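PDB 3GRF: ornithine carbamoyltransferase from Giardia intestinalis, which probably transfers the carbamoyl group between carbamoyl phosphate and ornithine, in the arginine degradation pathway of this parasite. Local coordinates for residues L62-A65 and M66-G70; T89-D92 and T93-F97; E290-A293 and S294-D297. All blocks are in the same frame, centred on the assembly; numbering follows the deposited sequence.

Overall arrangement
The three contacts are local ones, each within a single run of chain. Contact 1 is the end of helix 56-69 with Gly70, and contact 2 is helix 90-97 with Thr89 before it, both in the carbamoyl phosphate domain; their centres lie about 25 Å apart and their nearest atoms about 12 Å. Contact 3, the loop 290-292 and the one-turn helix it leads into, in the ornithine domain, has its centre about 32 Å from that of contact 1 and about 44 Å from that of contact 2. The trimer nevertheless relates the last two: Asp92 pairs with Arg287 of the third subunit, and Arg287 within this chain pairs with Asp297. The side chain of Glu63 in contact 1 lies about 4 Å from a bound nickel ion.

Contact 1 (L62-A65 and M66-G70); sequences LETA and MTRLG
Arg68 N donates to Thr64 O at 2.9 Å, the shortest of the backbone bonds joining 62-65 to 66-70 along helix 56-69. Met66 N bonds to Leu62 O at 3.2 Å, and Thr67 N reaches Glu63 O along a nearly straight N-H line (166°). The bond from Leu69 N to Ala65 O is weak, and the helix then closes in a Schellman motif with Gly70, at positive phi, as its C-prime residue. Thr67 holds its OG1 beside its own backbone N (chi1 -57°), which directs the hydroxyl back along the helix. There a water 2.6 Å from Thr67 OG1 also makes a weak bond to Glu63 O. Farther out, Arg68 runs alongside Thr64, its CD 4.0 Å from Thr64 CG2, while Met66 CG packs on Leu62 O. Glu63 OE1 forms a salt bridge with Arg59, and the Glu63 side chain is about 4 Å from the bound nickel ion. In this beta-alpha-beta unit, Leu62 and Met66 lie on strand 46-51, and Met66 also meets Ala73 of strand 72-77. Thr64, Ala65 and Arg68 rest on helix 303-322, and Glu63 and Thr67 pack on His72 of the second subunit.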
ATOM      1  N   LEU A  62     -10.249  -2.975   6.381  1.00 20.03           N
ATOM      2  CA  LEU A  62      -9.556  -4.173   5.881  1.00 23.23           C
ATOM      3  C   LEU A  62      -8.057  -4.122   6.150  1.00 30.22           C
ATOM      4  O   LEU A  62      -7.487  -5.077   6.684  1.00 27.19           O
ATOM      5  CB  LEU A  62      -9.802  -4.283   4.351  1.00 25.54           C
ATOM      6  CG  LEU A  62     -10.741  -5.382   3.850  1.00 29.67           C
ATOM      7  CD1 LEU A  62     -11.641  -5.956   4.929  1.00 28.97           C
ATOM      8  CD2 LEU A  62     -11.504  -5.046   2.583  1.00 24.12           C
ATOM      9  N   GLU A  63      -7.429  -2.992   5.787  1.00 24.52           N
ATOM     10  CA  GLU A  63      -5.999  -2.796   5.892  1.00 32.69           C
ATOM     11  C   GLU A  63      -5.614  -2.719   7.401  1.00 31.68           C
ATOM     12  O   GLU A  63      -4.636  -3.321   7.842  1.00 33.54           O
ATOM     13  CB  GLU A  63      -5.586  -1.517   5.106  1.00 26.98           C
ATOM     14  CG  GLU A  63      -4.408  -1.752   4.135  1.00 38.20           C
ATOM     15  CD  GLU A  63      -4.140  -0.639   3.139  1.00 29.41           C
ATOM     16  OE1 GLU A  63      -5.089  -0.188   2.422  1.00 34.64           O
ATOM     17  OE2 GLU A  63      -2.963  -0.246   3.025  1.00 35.50           O
ATOM     18  N   THR A  64      -6.422  -2.000   8.183  1.00 32.60           N
ATOM     19  CA  THR A  64      -6.238  -1.887   9.626  1.00 29.88           C
ATOM     20  C   THR A  64      -6.474  -3.218  10.333  1.00 28.58           C
ATOM     21  O   THR A  64      -5.739  -3.553  11.295  1.00 30.08           O
ATOM     22  CB  THR A  64      -7.167  -0.781  10.206  1.00 24.06           C
ATOM     23  OG1 THR A  64      -6.908   0.412   9.512  1.00 27.98           O
ATOM     24  CG2 THR A  64      -6.843  -0.500  11.718  1.00 20.33           C
ATOM     25  N   ALA A  65      -7.486  -3.977   9.871  1.00 27.80           N
ATOM     26  CA  ALA A  65      -7.826  -5.266  10.493  1.00 24.81           C
ATOM     27  C   ALA A  65      -6.623  -6.152  10.429  1.00 30.70           C
ATOM     28  O   ALA A  65      -6.256  -6.754  11.439  1.00 25.72           O
ATOM     29  CB  ALA A  65      -9.041  -5.931   9.831  1.00 31.84           C
ATOM     30  N   MET A  66      -5.945  -6.175   9.277  1.00 28.31           N
ATOM     31  CA  MET A  66      -4.803  -7.087   9.121  1.00 29.41           C
ATOM     32  C   MET A  66      -3.655  -6.686   9.975  1.00 27.81           C
ATOM     33  O   MET A  66      -3.020  -7.540  10.570  1.00 25.79           O
ATOM     34  CB  MET A  66      -4.351  -7.235   7.661  1.00 27.41           C
ATOM     35  CG  MET A  66      -5.366  -7.921   6.728  1.00 29.95           C
ATOM     36  SD  MET A  66      -5.685  -9.670   7.096  1.00 28.16           S
ATOM     37  CE  MET A  66      -4.062 -10.316   6.801  1.00 28.06           C
ATOM     38  N   THR A  67      -3.372  -5.390  10.055  1.00 23.92           N
ATOM     39  CA  THR A  67      -2.308  -4.890  10.963  1.00 24.68           C
ATOM     40  C   THR A  67      -2.589  -5.291  12.399  1.00 27.09           C
ATOM     41  O   THR A  67      -1.679  -5.665  13.158  1.00 27.57           O
ATOM     42  CB  THR A  67      -2.190  -3.366  10.860  1.00 27.72           C
ATOM     43  OG1 THR A  67      -1.932  -3.032   9.487  1.00 20.50           O
ATOM     44  CG2 THR A  67      -1.047  -2.820  11.738  1.00 20.71           C
ATOM     45  N   ARG A  68      -3.851  -5.230  12.793  1.00 24.59           N
ATOM     46  CA  ARG A  68      -4.212  -5.543  14.198  1.00 30.14           C
ATOM     47  C   ARG A  68      -4.066  -7.002  14.575  1.00 30.25           C
ATOM     48  O   ARG A  68      -3.974  -7.344  15.754  1.00 27.73           O
ATOM     49  CB  ARG A  68      -5.606  -5.035  14.512  1.00 23.10           C
ATOM     50  CG  ARG A  68      -5.599  -3.517  14.692  1.00 29.00           C
ATOM     51  CD  ARG A  68      -6.996  -2.966  14.803  1.00 44.65           C
ATOM     52  NE  ARG A  68      -7.599  -3.149  16.129  1.00 45.17           N
ATOM     53  CZ  ARG A  68      -7.651  -2.224  17.088  1.00 45.73           C
ATOM     54  NH1 ARG A  68      -7.094  -1.042  16.900  1.00 35.68           N
ATOM     55  NH2 ARG A  68      -8.246  -2.496  18.258  1.00 38.98           N
ATOM     56  N   LEU A  69      -4.091  -7.843  13.537  1.00 26.62           N
ATOM     57  CA  LEU A  69      -3.997  -9.293  13.603  1.00 25.57           C
ATOM     58  C   LEU A  69      -2.559  -9.659  13.339  1.00 26.28           C
ATOM     59  O   LEU A  69      -2.176 -10.781  13.580  1.00 30.49           O
ATOM     60  CB  LEU A  69      -4.890  -9.902  12.526  1.00 26.16           C
ATOM     61  CG  LEU A  69      -6.271 -10.514  12.756  1.00 28.06           C
ATOM     62  CD1 LEU A  69      -6.841 -10.363  14.130  1.00 27.41           C
ATOM     63  CD2 LEU A  69      -7.231  -9.986  11.703  1.00 41.88           C
ATOM     64  N   GLY A  70      -1.781  -8.707  12.807  1.00 26.23           N
ATOM     65  CA  GLY A  70      -0.319  -8.815  12.685  1.00 24.59           C
ATOM     66  C   GLY A  70       0.174  -9.211  11.315  1.00 30.84           C
ATOM     67  O   GLY A  70       1.325  -9.642  11.154  1.00 28.37           O
TER
HETATM   68  O   HOH W   1      -2.885  -0.927   8.366  1.00 25.37           O

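Contact 2 (T89-D92 and T93-F97); sequences TVQD and TAEVF
Thr93 grips Thr89 O twice at the start of helix 90-97, through its backbone N at 3.0 Å and its hydroxyl OG1 at 2.7 Å. The two donors come to Thr89 O from opposite faces of the carbonyl plane. With OG1 beside its own backbone N (chi1 -61°), the Thr93 hydroxyl reaches the same oxygen that N uses. The helical i to i+4 pattern continues with Ala94 N on Val90 O (168° at the hydrogen), Glu95 N on Gln91 O at 2.7 Å and Val96 N on Asp92 O.

Gln91 and Glu95 run alongside each other, CG to CG 4.1 Å, with the amide and carboxylate planes 43° apart. Arg99 forms a salt bridge with Glu95 OE2. The third subunit meets this helix directly: its Arg287 makes a salt bridge and its Tyr304 a hydrogen bond to Asp92 OD1, and Tyr304 also bonds weakly to Gln91 OE1, which places the helix in the trimer interface. Within the chain, Val90 lies on Glu116 and Met117 of helix 111-120, and the ring of Phe97 meets that of Phe50 while one of its faces carries Ala94 CA, offset toward the rim. A water joins the two long side chains, donating to Gln91 OE1 at 3.0 Å and to Glu95 OE1 at 2.5 Å.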
ATOM      1  N   THR A  89      -6.582 -13.504 -17.707  1.00 49.23           N
ATOM      2  CA  THR A  89      -7.757 -14.342 -17.412  1.00 52.11           C
ATOM      3  C   THR A  89      -8.018 -14.242 -15.911  1.00 49.29           C
ATOM      4  O   THR A  89      -7.075 -14.091 -15.100  1.00 40.44           O
ATOM      5  CB  THR A  89      -7.577 -15.827 -17.970  1.00 57.14           C
ATOM      6  OG1 THR A  89      -8.364 -16.009 -19.149  1.00 66.21           O
ATOM      7  CG2 THR A  89      -8.005 -16.883 -17.038  1.00 46.77           C
ATOM      8  N   VAL A  90      -9.287 -14.293 -15.535  1.00 44.58           N
ATOM      9  CA  VAL A  90      -9.631 -14.295 -14.111  1.00 40.25           C
ATOM     10  C   VAL A  90      -9.294 -15.624 -13.428  1.00 36.23           C
ATOM     11  O   VAL A  90      -8.843 -15.624 -12.291  1.00 37.94           O
ATOM     12  CB  VAL A  90     -11.076 -13.761 -13.790  1.00 38.95           C
ATOM     13  CG1 VAL A  90     -11.970 -13.765 -15.012  1.00 43.43           C
ATOM     14  CG2 VAL A  90     -11.704 -14.504 -12.629  1.00 31.18           C
ATOM     15  N   GLN A  91      -9.501 -16.733 -14.134  1.00 29.02           N
ATOM     16  CA  GLN A  91      -9.063 -18.056 -13.668  1.00 40.43           C
ATOM     17  C   GLN A  91      -7.572 -18.100 -13.336  1.00 35.03           C
ATOM     18  O   GLN A  91      -7.195 -18.596 -12.291  1.00 36.01           O
ATOM     19  CB  GLN A  91      -9.391 -19.137 -14.718  1.00 31.97           C
ATOM     20  CG  GLN A  91      -8.827 -20.504 -14.340  1.00 33.05           C
ATOM     21  CD  GLN A  91      -8.993 -21.529 -15.432  1.00 50.64           C
ATOM     22  OE1 GLN A  91      -8.644 -22.689 -15.257  1.00 50.87           O
ATOM     23  NE2 GLN A  91      -9.558 -21.110 -16.569  1.00 49.75           N
ATOM     24  N   ASP A  92      -6.755 -17.622 -14.282  1.00 37.42           N
ATOM     25  CA  ASP A  92      -5.307 -17.574 -14.191  1.00 37.94           C
ATOM     26  C   ASP A  92      -4.900 -16.643 -13.070  1.00 42.36           C
ATOM     27  O   ASP A  92      -4.019 -16.982 -12.268  1.00 42.18           O
ATOM     28  CB  ASP A  92      -4.695 -17.092 -15.510  1.00 39.74           C
ATOM     29  CG  ASP A  92      -4.720 -18.159 -16.613  1.00 41.77           C
ATOM     30  OD1 ASP A  92      -5.201 -19.300 -16.410  1.00 43.13           O
ATOM     31  OD2 ASP A  92      -4.223 -17.857 -17.707  1.00 55.51           O
ATOM     32  N   THR A  93      -5.564 -15.492 -12.978  1.00 32.60           N
ATOM     33  CA  THR A  93      -5.294 -14.567 -11.889  1.00 40.21           C
ATOM     34  C   THR A  93      -5.568 -15.282 -10.551  1.00 42.80           C
ATOM     35  O   THR A  93      -4.678 -15.375  -9.693  1.00 36.43           O
ATOM     36  CB  THR A  93      -6.099 -13.255 -12.064  1.00 41.30           C
ATOM     37  OG1 THR A  93      -5.704 -12.624 -13.285  1.00 46.39           O
ATOM     38  CG2 THR A  93      -5.835 -12.304 -10.933  1.00 55.65           C
ATOM     39  N   ALA A  94      -6.777 -15.843 -10.404  1.00 38.65           N
ATOM     40  CA  ALA A  94      -7.166 -16.490  -9.157  1.00 39.08           C
ATOM     41  C   ALA A  94      -6.291 -17.706  -8.838  1.00 35.80           C
ATOM     42  O   ALA A  94      -5.914 -17.913  -7.703  1.00 33.19           O
ATOM     43  CB  ALA A  94      -8.645 -16.855  -9.176  1.00 35.65           C
ATOM     44  N   GLU A  95      -5.990 -18.521  -9.854  1.00 31.41           N
ATOM     45  CA  GLU A  95      -5.106 -19.686  -9.706  1.00 33.92           C
ATOM     46  C   GLU A  95      -3.751 -19.250  -9.201  1.00 33.94           C
ATOM     47  O   GLU A  95      -3.138 -19.907  -8.376  1.00 26.81           O
ATOM     48  CB  GLU A  95      -4.946 -20.457 -11.031  1.00 38.75           C
ATOM     49  CG  GLU A  95      -6.144 -21.355 -11.424  1.00 36.22           C
ATOM     50  CD  GLU A  95      -6.247 -22.672 -10.643  1.00 33.47           C
ATOM     51  OE1 GLU A  95      -7.102 -23.519 -11.001  1.00 41.13           O
ATOM     52  OE2 GLU A  95      -5.504 -22.896  -9.684  1.00 36.94           O
ATOM     53  N   VAL A  96      -3.312 -18.098  -9.673  1.00 28.85           N
ATOM     54  CA  VAL A  96      -1.989 -17.610  -9.329  1.00 30.64           C
ATOM     55  C   VAL A  96      -1.958 -16.946  -7.950  1.00 30.37           C
ATOM     56  O   VAL A  96      -1.005 -17.146  -7.219  1.00 27.90           O
ATOM     57  CB  VAL A  96      -1.480 -16.674 -10.428  1.00 28.63           C
ATOM     58  CG1 VAL A  96      -0.335 -15.830  -9.938  1.00 29.85           C
ATOM     59  CG2 VAL A  96      -1.132 -17.507 -11.708  1.00 28.18           C
ATOM     60  N   PHE A  97      -2.970 -16.143  -7.591  1.00 29.80           N
ATOM     61  CA  PHE A  97      -2.919 -15.507  -6.254  1.00 34.82           C
ATOM     62  C   PHE A  97      -3.158 -16.478  -5.103  1.00 33.49           C
ATOM     63  O   PHE A  97      -2.673 -16.252  -4.013  1.00 32.86           O
ATOM     64  CB  PHE A  97      -3.669 -14.142  -6.110  1.00 26.91           C
ATOM     65  CG  PHE A  97      -5.206 -14.178  -6.279  1.00 30.90           C
ATOM     66  CD1 PHE A  97      -5.811 -13.443  -7.323  1.00 35.33           C
ATOM     67  CD2 PHE A  97      -6.033 -14.852  -5.379  1.00 32.87           C
ATOM     68  CE1 PHE A  97      -7.215 -13.402  -7.466  1.00 33.63           C
ATOM     69  CE2 PHE A  97      -7.435 -14.831  -5.508  1.00 29.73           C
ATOM     70  CZ  PHE A  97      -8.025 -14.105  -6.547  1.00 32.69           C
TER
HETATM   71  O   HOH W   2      -9.200 -23.169 -12.382  1.00 39.45           O

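Contact 3 (E290-A293 and S294-D297); sequences EQTA and SVID
The amide of Gln291 and the side chain of Ile296 meet at an oblique angle, with Gln291 OE1 4.1 Å from Ile296 CD1. Ile296 belongs to a one-turn helix, 293-296, with Thr292 at its N-cap position. Gln291 NE2 is modelled too close to Ile296 CB and CG2, so the exact setting of this amide is doubtful. The other flat group, the carboxylate of Asp297, approaches Ala293, OD2 lying 3.8 Å from its CB. That same OD2 is held by a salt bridge to Arg287.

The carbonyl of Thr292 takes two backbone donors. Ile296 N approaches Thr292 O in the carbonyl plane along an almost straight bond (172° at the hydrogen), whereas Val295 N stands well above that plane, 3.1 Å from Thr292 O. The next bond, from Asp297 N to Ala293 O, is 2.8 Å long and lies nearly along the C=O axis; it closes the turn.

Val295 holds CG2 anti to its carbonyl carbon (chi1 175° for CG1), which brings this methyl to 3.3 Å from Thr292 OG1. Val295 also packs on Phe279 of strand 278-281 and on Asp267 and Met270 of helix 267-270. Gln291 touches Phe279 and Asn281 of the same strand and Thr240 of strand 237-240, and Ile296 touches Ala285 and Arg287. The turn thus sits against strand 278-281, outermost in this chain's five-stranded parallel sheet of the ornithine domain, in the connection from that strand to helix 303-322. Ser294 OG, bound also to Asp267 OD1, accepts a hydrogen bond from Thr292 OG1 at 2.9 Å.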
ATOM      1  N   GLU A 290     -32.060   9.945   2.144  1.00 30.19           N
ATOM      2  CA  GLU A 290     -32.610   8.756   2.813  1.00 35.80           C
ATOM      3  C   GLU A 290     -33.008   9.040   4.267  1.00 41.61           C
ATOM      4  O   GLU A 290     -33.877   8.352   4.835  1.00 30.92           O
ATOM      5  CB  GLU A 290     -31.636   7.577   2.715  1.00 37.30           C
ATOM      6  CG  GLU A 290     -30.318   7.769   3.472  1.00 36.24           C
ATOM      7  CD  GLU A 290     -29.236   8.485   2.681  1.00 39.05           C
ATOM      8  OE1 GLU A 290     -28.126   8.648   3.217  1.00 32.12           O
ATOM      9  OE2 GLU A 290     -29.453   8.864   1.515  1.00 35.78           O
ATOM     10  N   GLN A 291     -32.406  10.075   4.857  1.00 34.62           N
ATOM     11  CA  GLN A 291     -32.861  10.546   6.178  1.00 38.30           C
ATOM     12  C   GLN A 291     -32.616  12.038   6.402  1.00 34.74           C
ATOM     13  O   GLN A 291     -31.853  12.640   5.668  1.00 36.55           O
ATOM     14  CB  GLN A 291     -32.247   9.723   7.296  1.00 32.43           C
ATOM     15  CG  GLN A 291     -30.919   9.085   6.903  1.00 56.75           C
ATOM     16  CD  GLN A 291     -29.822  10.025   7.088  1.00 41.57           C
ATOM     17  OE1 GLN A 291     -28.972  10.238   6.214  1.00 40.76           O
ATOM     18  NE2 GLN A 291     -29.853  10.670   8.227  1.00 53.42           N
ATOM     19  N   THR A 292     -33.305  12.624   7.382  1.00 34.09           N
ATOM     20  CA  THR A 292     -33.066  14.004   7.781  1.00 32.84           C
ATOM     21  C   THR A 292     -31.846  14.111   8.651  1.00 37.37           C
ATOM     22  O   THR A 292     -31.445  13.128   9.262  1.00 29.14           O
ATOM     23  CB  THR A 292     -34.274  14.637   8.504  1.00 40.00           C
ATOM     24  OG1 THR A 292     -34.524  13.981   9.754  1.00 32.58           O
ATOM     25  CG2 THR A 292     -35.538  14.580   7.640  1.00 23.48           C
ATOM     26  N   ALA A 293     -31.257  15.308   8.681  1.00 33.28           N
ATOM     27  CA  ALA A 293     -30.074  15.566   9.458  1.00 33.12           C
ATOM     28  C   ALA A 293     -30.404  15.392  10.952  1.00 27.75           C
ATOM     29  O   ALA A 293     -29.595  14.869  11.716  1.00 37.35           O
ATOM     30  CB  ALA A 293     -29.504  16.982   9.134  1.00 27.29           C
ATOM     31  N   SER A 294     -31.630  15.726  11.345  1.00 29.73           N
ATOM     32  CA  SER A 294     -32.100  15.535  12.724  1.00 31.36           C
ATOM     33  C   SER A 294     -32.113  14.075  13.201  1.00 35.28           C
ATOM     34  O   SER A 294     -32.047  13.825  14.389  1.00 31.11           O
ATOM     35  CB  SER A 294     -33.496  16.103  12.916  1.00 28.20           C
ATOM     36  OG  SER A 294     -34.459  15.257  12.327  1.00 36.96           O
ATOM     37  N   VAL A 295     -32.226  13.120  12.284  1.00 28.99           N
ATOM     38  CA  VAL A 295     -32.234  11.683  12.662  1.00 25.02           C
ATOM     39  C   VAL A 295     -30.785  11.234  12.753  1.00 28.87           C
ATOM     40  O   VAL A 295     -30.350  10.729  13.776  1.00 29.57           O
ATOM     41  CB  VAL A 295     -33.067  10.809  11.676  1.00 32.49           C
ATOM     42  CG1 VAL A 295     -32.965   9.311  12.007  1.00 31.32           C
ATOM     43  CG2 VAL A 295     -34.561  11.268  11.676  1.00 31.28           C
ATOM     44  N   ILE A 296     -30.028  11.446  11.692  1.00 27.57           N
ATOM     45  CA  ILE A 296     -28.634  10.983  11.708  1.00 25.98           C
ATOM     46  C   ILE A 296     -27.756  11.666  12.732  1.00 30.50           C
ATOM     47  O   ILE A 296     -26.815  11.057  13.243  1.00 32.87           O
ATOM     48  CB  ILE A 296     -27.963  10.986  10.293  1.00 33.26           C
ATOM     49  CG1 ILE A 296     -26.523  10.416  10.350  1.00 31.05           C
ATOM     50  CG2 ILE A 296     -28.048  12.380   9.621  1.00 30.98           C
ATOM     51  CD1 ILE A 296     -26.055   9.705   9.071  1.00 35.88           C
ATOM     52  N   ASP A 297     -28.067  12.922  13.035  1.00 31.28           N
ATOM     53  CA  ASP A 297     -27.288  13.691  14.009  1.00 37.79           C
ATOM     54  C   ASP A 297     -28.031  13.743  15.334  1.00 33.22           C
ATOM     55  O   ASP A 297     -27.558  14.334  16.310  1.00 42.23           O
ATOM     56  CB  ASP A 297     -27.003  15.101  13.486  1.00 31.03           C
ATOM     57  CG  ASP A 297     -26.240  15.096  12.174  1.00 39.61           C
ATOM     58  OD1 ASP A 297     -25.360  14.230  11.941  1.00 37.98           O
ATOM     59  OD2 ASP A 297     -26.524  15.969  11.349  1.00 44.07           O
TER